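PDB 5BSZ: N-methyltransferase from Streptoalloteichus sp. ATCC 53650, which probably transfers a methyl group from S-adenosylmethionine to the amino nitrogen of a deoxysugar destined for the antibiotic kedarcidin. Local coordinates for residues A[145-150]-A[236-241]; A[58-63]-A[86-91]. All coordinates share one frame; numbering follows the deposited sequence.

Contact 1: A[145-150]-A[236-241]. With THM (thymidine), chain G.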
loop_
_atom_site.group_PDB
_atom_site.type_symbol
_atom_site.label_atom_id
_atom_site.label_comp_id
_atom_site.label_asym_id
_atom_site.label_seq_id
_atom_site.Cartn_x
_atom_site.Cartn_y
_atom_site.Cartn_z
ATOM N N VAL A 145 -34.385 -22.338 -3.467
ATOM C CA VAL A 145 -34.353 -21.051 -4.202
ATOM C C VAL A 145 -32.926 -20.514 -4.314
ATOM O O VAL A 145 -32.260 -20.153 -3.328
ATOM C CB VAL A 145 -35.232 -19.986 -3.534
ATOM C CG1 VAL A 145 -35.337 -18.717 -4.325
ATOM C CG2 VAL A 145 -36.638 -20.492 -3.227
ATOM N N ILE A 146 -32.468 -20.402 -5.553
ATOM C CA ILE A 146 -31.123 -19.831 -5.845
ATOM C C ILE A 146 -31.258 -18.529 -6.622
ATOM O O ILE A 146 -31.936 -18.484 -7.666
ATOM C CB ILE A 146 -30.319 -20.812 -6.691
ATOM C CG1 ILE A 146 -30.124 -22.114 -5.922
ATOM C CG2 ILE A 146 -28.981 -20.197 -7.096
ATOM C CD1 ILE A 146 -29.550 -23.230 -6.770
ATOM N N ASP A 147 -30.722 -17.470 -6.018
ATOM C CA ASP A 147 -30.544 -16.184 -6.659
ATOM C C ASP A 147 -29.148 -16.238 -7.299
ATOM O O ASP A 147 -28.134 -16.066 -6.622
ATOM C CB ASP A 147 -30.627 -15.049 -5.627
ATOM C CG ASP A 147 -30.472 -13.646 -6.249
ATOM O OD1 ASP A 147 -30.524 -13.524 -7.508
ATOM O OD2 ASP A 147 -30.256 -12.674 -5.466
ATOM N N PRO A 148 -29.092 -16.589 -8.584
ATOM C CA PRO A 148 -27.839 -16.876 -9.252
ATOM C C PRO A 148 -27.013 -15.614 -9.432
ATOM O O PRO A 148 -27.539 -14.503 -9.330
ATOM C CB PRO A 148 -28.291 -17.433 -10.618
ATOM C CG PRO A 148 -29.499 -16.629 -10.901
ATOM C CD PRO A 148 -30.193 -16.495 -9.558
ATOM N N TRP A 149 -25.716 -15.788 -9.632
ATOM C CA TRP A 149 -24.882 -14.677 -10.133
ATOM C C TRP A 149 -25.110 -14.629 -11.650
ATOM O O TRP A 149 -25.878 -15.474 -12.204
ATOM C CB TRP A 149 -23.411 -14.954 -9.774
ATOM C CG TRP A 149 -22.449 -13.868 -10.197
ATOM C CD1 TRP A 149 -21.369 -14.035 -11.014
ATOM C CD2 TRP A 149 -22.487 -12.466 -9.886
ATOM N NE1 TRP A 149 -20.740 -12.847 -11.213
ATOM C CE2 TRP A 149 -21.410 -11.861 -10.543
ATOM C CE3 TRP A 149 -23.311 -11.667 -9.104
ATOM C CZ2 TRP A 149 -21.144 -10.492 -10.453
ATOM C CZ3 TRP A 149 -23.028 -10.308 -8.999
ATOM C CH2 TRP A 149 -21.971 -9.728 -9.701
ATOM N N TRP A 150 -24.520 -13.607 -12.285
ATOM C CA TRP A 150 -24.556 -13.435 -13.736
ATOM C C TRP A 150 -23.963 -14.596 -14.510
ATOM O O TRP A 150 -23.178 -15.384 -13.980
ATOM C CB TRP A 150 -23.989 -12.067 -14.178
ATOM C CG TRP A 150 -24.650 -10.924 -13.461
ATOM C CD1 TRP A 150 -24.154 -10.219 -12.368
ATOM C CD2 TRP A 150 -25.953 -10.388 -13.707
ATOM N NE1 TRP A 150 -25.078 -9.260 -11.944
ATOM C CE2 TRP A 150 -26.178 -9.339 -12.763
ATOM C CE3 TRP A 150 -26.960 -10.671 -14.650
ATOM C CZ2 TRP A 150 -27.380 -8.615 -12.732
ATOM C CZ3 TRP A 150 -28.136 -9.918 -14.632
ATOM C CH2 TRP A 150 -28.333 -8.909 -13.689
ATOM N N PRO A 236 -33.692 -8.352 -13.045
ATOM C CA PRO A 236 -33.919 -8.418 -14.492
ATOM C C PRO A 236 -32.760 -9.078 -15.212
ATOM O O PRO A 236 -31.611 -8.829 -14.869
ATOM C CB PRO A 236 -34.037 -6.935 -14.884
ATOM C CG PRO A 236 -34.649 -6.318 -13.675
ATOM C CD PRO A 236 -33.941 -6.996 -12.537
ATOM N N ARG A 237 -33.101 -9.957 -16.145
ATOM C CA ARG A 237 -32.199 -10.657 -17.037
ATOM C C ARG A 237 -31.481 -11.750 -16.276
ATOM O O ARG A 237 -30.703 -12.506 -16.842
ATOM C CB ARG A 237 -31.176 -9.726 -17.714
ATOM C CG ARG A 237 -31.699 -8.402 -18.251
ATOM C CD ARG A 237 -30.882 -7.974 -19.471
ATOM N NE ARG A 237 -29.474 -7.842 -19.118
ATOM C CZ ARG A 237 -28.426 -8.116 -19.894
ATOM N NH1 ARG A 237 -27.215 -7.954 -19.377
ATOM N NH2 ARG A 237 -28.554 -8.508 -21.162
ATOM N N ARG A 238 -31.714 -11.904 -14.982
ATOM C CA ARG A 238 -31.271 -13.192 -14.456
ATOM C C ARG A 238 -32.241 -14.087 -13.763
ATOM O O ARG A 238 -32.086 -15.286 -13.827
ATOM C CB ARG A 238 -29.994 -13.132 -13.628
ATOM C CG ARG A 238 -29.967 -12.179 -12.497
ATOM C CD ARG A 238 -28.583 -12.293 -11.835
ATOM N NE ARG A 238 -28.870 -12.089 -10.401
ATOM C CZ ARG A 238 -28.072 -11.559 -9.489
ATOM N NH1 ARG A 238 -26.883 -11.091 -9.822
ATOM N NH2 ARG A 238 -28.477 -11.566 -8.218
ATOM N N GLY A 239 -33.205 -13.529 -13.067
ATOM C CA GLY A 239 -34.235 -14.386 -12.562
ATOM C C GLY A 239 -33.814 -15.210 -11.362
ATOM O O GLY A 239 -32.833 -14.866 -10.659
ATOM N N LEU A 240 -34.591 -16.260 -11.093
ATOM C CA LEU A 240 -34.267 -17.171 -10.017
ATOM C C LEU A 240 -34.299 -18.565 -10.540
ATOM O O LEU A 240 -35.144 -18.876 -11.384
ATOM C CB LEU A 240 -35.259 -17.008 -8.867
ATOM C CG LEU A 240 -35.302 -15.719 -8.084
ATOM C CD1 LEU A 240 -36.362 -15.865 -7.005
ATOM C CD2 LEU A 240 -33.988 -15.326 -7.409
ATOM N N PHE A 241 -33.425 -19.421 -10.017
ATOM C CA PHE A 241 -33.545 -20.854 -10.231
ATOM C C PHE A 241 -34.163 -21.520 -9.020
ATOM O O PHE A 241 -33.726 -21.289 -7.872
ATOM C CB PHE A 241 -32.213 -21.485 -10.583
ATOM C CG PHE A 241 -31.660 -20.996 -11.881
ATOM C CD1 PHE A 241 -32.140 -21.493 -13.095
ATOM C CD2 PHE A 241 -30.735 -19.974 -11.911
ATOM C CE1 PHE A 241 -31.645 -21.005 -14.294
ATOM C CE2 PHE A 241 -30.258 -19.463 -13.102
ATOM C CZ PHE A 241 -30.694 -19.983 -14.296
HETATM O "O5'" THM G . -23.872 -4.946 -8.894
HETATM C "C5'" THM G . -22.882 -4.560 -9.871
HETATM C "C4'" THM G . -22.381 -5.769 -10.668
HETATM O "O4'" THM G . -23.550 -6.153 -11.396
HETATM C "C3'" THM G . -21.275 -5.515 -11.730
HETATM O "O3'" THM G . -20.113 -6.345 -11.517
HETATM C "C2'" THM G . -21.878 -5.785 -13.124
HETATM C "C1'" THM G . -23.187 -6.494 -12.736
HETATM N N1 THM G . -24.395 -6.399 -13.573
HETATM C C2 THM G . -24.311 -7.305 -14.647
HETATM O O2 THM G . -23.248 -7.938 -14.733
HETATM N N3 THM G . -25.280 -7.468 -15.544
HETATM C C4 THM G . -26.427 -6.799 -15.433
HETATM O O4 THM G . -27.362 -6.975 -16.282
HETATM C C5 THM G . -26.549 -5.859 -14.299
HETATM C C5M THM G . -27.863 -5.124 -14.249
HETATM C C6 THM G . -25.523 -5.701 -13.373
HETATM O O HOH W 1 -31.625 -12.644 -9.654
#
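Ile146 and Phe241 join strand 143-146 to strand 240-245 as an antiparallel hydrogen-bonded pair, the step in the Rossmann-like sheet of class I methyltransferases at which the parallel strands give way to an antiparallel one. Ile146 N donates a hydrogen bond to Phe241 O at 2.8 Å, and Phe241 N returns one to Ile146 O at 2.9 Å. Both side chains lie on one sheet face, where Phe241 meets helix 213-222. Pro148, with no N-H to offer, suits the chain just past this pairing; its CG lies 3.7 Å from Phe241 CE2, at the edge of that ring.

The polar interactions centre on Arg238. Its NH2 forms a salt bridge to Asp147 OD1 at 2.9 Å, reaching the oxygen from above the carboxylate plane, with the two flat groups turned 58° apart. A water links Asp147 OD1, Arg238 NE and Gly239 O, so OD1 receives two bonds while OD2 takes the backbone N-H of Thr115, a residue of the S-adenosyl-L-homocysteine site.

Stacking on Trp150 makes one wall of the thymidine pocket. With CG set between the backbone N and carbonyl carbon (chi1 54°), the Arg238 side chain passes across one face of Trp150. Its CD makes a CH-pi contact 3.5 Å from the centroid of the six-membered ring, and the guanidinium adds a cation-pi interaction over the five-membered ring. The opposite face carries the thymine base, with THM N3 3.4 Å above the indole plane. With an alanine here in place of Trp150, the base would probably lose the surface it stacks on and the aliphatic part of Arg238 its aromatic cover, leaving a gap between them. THM O4 lies at the edge of the Arg237 guanidinium, whose NH1 donates a nearly straight hydrogen bond (168°) to it at 3.2 Å.

Contact 2: A[58-63]-A[86-91]. With SAH (S-adenosyl-L-homocysteine), chain B; EDO (1,2-ethanediol), chain D.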
loop_
_atom_site.group_PDB
_atom_site.type_symbol
_atom_site.label_atom_id
_atom_site.label_comp_id
_atom_site.label_asym_id
_atom_site.label_seq_id
_atom_site.Cartn_x
_atom_site.Cartn_y
_atom_site.Cartn_z
ATOM N N THR A 58 -24.951 -10.967 7.085
ATOM C CA THR A 58 -25.359 -10.278 8.325
ATOM C C THR A 58 -26.686 -10.819 8.860
ATOM O O THR A 58 -27.111 -10.404 9.921
ATOM C CB THR A 58 -25.628 -8.773 8.095
ATOM O OG1 THR A 58 -26.693 -8.617 7.145
ATOM C CG2 THR A 58 -24.436 -8.087 7.536
ATOM N N GLY A 59 -27.369 -11.696 8.122
ATOM C CA GLY A 59 -28.662 -12.184 8.581
ATOM C C GLY A 59 -29.831 -11.248 8.299
ATOM O O GLY A 59 -30.956 -11.450 8.779
ATOM N N GLU A 60 -29.594 -10.237 7.471
ATOM C CA GLU A 60 -30.645 -9.298 7.221
ATOM C C GLU A 60 -31.836 -9.840 6.440
ATOM O O GLU A 60 -32.988 -9.475 6.745
ATOM C CB GLU A 60 -30.077 -8.022 6.611
ATOM C CG GLU A 60 -31.161 -6.995 6.430
ATOM C CD GLU A 60 -31.314 -6.126 7.666
ATOM O OE1 GLU A 60 -32.063 -5.135 7.566
ATOM O OE2 GLU A 60 -30.663 -6.408 8.696
ATOM N N HIS A 61 -31.606 -10.689 5.438
ATOM C CA HIS A 61 -32.728 -11.309 4.778
ATOM C C HIS A 61 -33.511 -12.168 5.806
ATOM O O HIS A 61 -34.739 -12.194 5.789
ATOM C CB HIS A 61 -32.324 -12.215 3.613
ATOM C CG HIS A 61 -31.802 -11.482 2.407
ATOM N ND1 HIS A 61 -30.458 -11.372 2.118
ATOM C CD2 HIS A 61 -32.455 -10.856 1.395
ATOM C CE1 HIS A 61 -30.310 -10.676 1.000
ATOM N NE2 HIS A 61 -31.504 -10.386 0.518
ATOM N N LEU A 62 -32.808 -12.913 6.644
ATOM C CA LEU A 62 -33.498 -13.726 7.661
ATOM C C LEU A 62 -34.408 -12.882 8.581
ATOM O O LEU A 62 -35.496 -13.323 8.985
ATOM C CB LEU A 62 -32.462 -14.532 8.489
ATOM C CG LEU A 62 -31.914 -15.805 7.876
ATOM C CD1 LEU A 62 -30.747 -16.344 8.713
ATOM C CD2 LEU A 62 -33.064 -16.781 7.764
ATOM N N ALA A 63 -33.964 -11.669 8.891
ATOM C CA ALA A 63 -34.734 -10.762 9.743
ATOM C C ALA A 63 -36.053 -10.410 9.083
ATOM O O ALA A 63 -37.076 -10.304 9.766
ATOM C CB ALA A 63 -33.922 -9.519 10.107
ATOM N N GLU A 86 -26.174 -13.786 14.308
ATOM C CA GLU A 86 -26.838 -14.399 15.439
ATOM C C GLU A 86 -27.261 -13.369 16.472
ATOM O O GLU A 86 -28.311 -13.499 17.060
ATOM C CB GLU A 86 -25.981 -15.463 16.110
ATOM C CG GLU A 86 -26.848 -16.474 16.846
ATOM C CD GLU A 86 -26.068 -17.713 17.227
ATOM O OE1 GLU A 86 -25.233 -17.534 18.144
ATOM O OE2 GLU A 86 -26.274 -18.794 16.588
ATOM N N ARG A 87 -26.412 -12.376 16.686
ATOM C CA ARG A 87 -26.728 -11.191 17.454
ATOM C C ARG A 87 -27.994 -10.517 16.967
ATOM O O ARG A 87 -28.779 -10.064 17.793
ATOM C CB ARG A 87 -25.566 -10.200 17.326
ATOM C CG ARG A 87 -25.264 -9.375 18.563
ATOM C CD ARG A 87 -24.014 -8.520 18.359
ATOM N NE ARG A 87 -22.824 -9.334 18.114
ATOM C CZ ARG A 87 -21.984 -9.201 17.084
ATOM N NH1 ARG A 87 -22.141 -8.261 16.155
ATOM N NH2 ARG A 87 -20.953 -10.024 16.996
ATOM N N LYS A 88 -28.205 -10.418 15.651
ATOM C CA LYS A 88 -29.320 -9.622 15.133
ATOM C C LYS A 88 -30.658 -10.348 15.196
ATOM O O LYS A 88 -31.683 -9.720 15.220
ATOM C CB LYS A 88 -29.038 -9.157 13.712
ATOM C CG LYS A 88 -30.248 -8.673 12.929
ATOM C CD LYS A 88 -29.880 -8.632 11.452
ATOM C CE LYS A 88 -29.122 -7.352 11.172
ATOM N NZ LYS A 88 -28.158 -7.528 10.060
ATOM N N LEU A 89 -30.641 -11.674 15.211
ATOM C CA LEU A 89 -31.832 -12.492 15.117
ATOM C C LEU A 89 -32.202 -12.931 16.541
ATOM O O LEU A 89 -31.405 -12.781 17.457
ATOM C CB LEU A 89 -31.543 -13.702 14.225
ATOM C CG LEU A 89 -31.193 -13.296 12.781
ATOM C CD1 LEU A 89 -30.649 -14.497 11.996
ATOM C CD2 LEU A 89 -32.454 -12.730 12.142
ATOM N N THR A 90 -33.406 -13.443 16.731
ATOM C CA THR A 90 -33.857 -13.997 18.023
ATOM C C THR A 90 -34.081 -15.485 17.899
ATOM O O THR A 90 -34.883 -15.919 17.081
ATOM C CB THR A 90 -35.179 -13.320 18.477
ATOM O OG1 THR A 90 -34.909 -11.939 18.731
ATOM C CG2 THR A 90 -35.754 -13.959 19.768
ATOM N N ALA A 91 -33.341 -16.292 18.651
ATOM C CA ALA A 91 -33.606 -17.739 18.670
ATOM C C ALA A 91 -33.535 -18.356 17.281
ATOM O O ALA A 91 -34.212 -19.343 17.005
ATOM C CB ALA A 91 -34.972 -18.053 19.264
HETATM N N SAH B . -26.619 -13.961 1.067
HETATM C CA SAH B . -25.997 -12.751 1.725
HETATM C CB SAH B . -24.453 -12.747 1.722
HETATM C CG SAH B . -23.658 -11.877 0.778
HETATM S SD SAH B . -21.901 -11.914 0.878
HETATM C C SAH B . -26.695 -11.576 1.108
HETATM O O SAH B . -27.437 -11.647 0.137
HETATM O OXT SAH B . -26.649 -10.527 1.675
HETATM C "C5'" SAH B . -21.424 -13.592 0.563
HETATM C "C4'" SAH B . -21.322 -14.359 1.896
HETATM O "O4'" SAH B . -21.002 -15.743 1.658
HETATM C "C3'" SAH B . -20.194 -13.857 2.791
HETATM O "O3'" SAH B . -20.776 -13.487 4.038
HETATM C "C2'" SAH B . -19.231 -15.013 3.018
HETATM O "O2'" SAH B . -18.725 -15.064 4.376
HETATM C "C1'" SAH B . -20.092 -16.194 2.649
HETATM N N9 SAH B . -19.361 -17.371 2.144
HETATM C C8 SAH B . -18.303 -17.390 1.279
HETATM N N7 SAH B . -17.888 -18.660 1.072
HETATM C C5 SAH B . -18.674 -19.450 1.850
HETATM C C6 SAH B . -18.748 -20.885 2.111
HETATM N N6 SAH B . -17.860 -21.651 1.450
HETATM N N1 SAH B . -19.717 -21.314 2.950
HETATM C C2 SAH B . -20.547 -20.488 3.594
HETATM N N3 SAH B . -20.553 -19.155 3.411
HETATM C C4 SAH B . -19.654 -18.604 2.561
HETATM C C1 EDO D . -29.601 -12.040 19.414
HETATM O O1 EDO D . -30.612 -11.052 19.669
HETATM C C2 EDO D . -30.064 -13.398 19.919
HETATM O O2 EDO D . -29.840 -14.383 18.902
#
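Lys88 sets CG roughly opposite its backbone N (chi1 163°) and bends at chi3 (-81°), which carries NZ back to Thr58 and Glu60; Glu60, bent at chi2 (89°), swings OE2 round to meet it. The lysine thus closes the end of helix 79-88 onto the glycine-rich loop between strand 50-54 and helix 60-65, the hallmark cofactor-binding motif of class I methyltransferases. NZ donates to Thr58 O at 3.1 Å, lying well above the carbonyl plane. The same nitrogen forms a salt bridge to Glu60 OE2, also at 3.1 Å, though as a hydrogen bond it is weak. A long cationic side chain suits this partly exposed seam, since it can reach a backbone oxygen and a carboxylate at once.

Gly59 occupies the N-cap position of helix 60-65. At its backbone angles a CB would press on the carbonyl O of Thr58, and it would also come close to Leu89 CD1, so glycine suits the place. Beneath the charged pair lies an apolar layer: Leu89 CD1 meets Leu62 CD1 at 3.8 Å, the two side chains crossing at about a right angle. Leu62 also packs on strand 50-54. The other leucine branch, Leu89 CD2, rests 4.1 Å from Ala63 CB.

Contact 1 is buried and joins two neighbouring strands of the central sheet, whereas contact 2 is partly buried and joins a loop and helix start to the end of another helix. They share no element, and their centres are about 23 Å apart, on opposite sides of the chain's centre. Chemistry follows place: contact 1 combines main-chain pairing with a salt bridge, bridging water and aromatic stacking, while contact 2 relies on one lysine shared by a backbone oxygen and a carboxylate, beside a small aliphatic cluster. Both adjoin the S-adenosyl-L-homocysteine site, contact 1 through Asp147, bonded to Thr115 of that site, and contact 2 through His61, whose ring edge faces the ligand's carboxylate; contact 1 alone also faces thymidine.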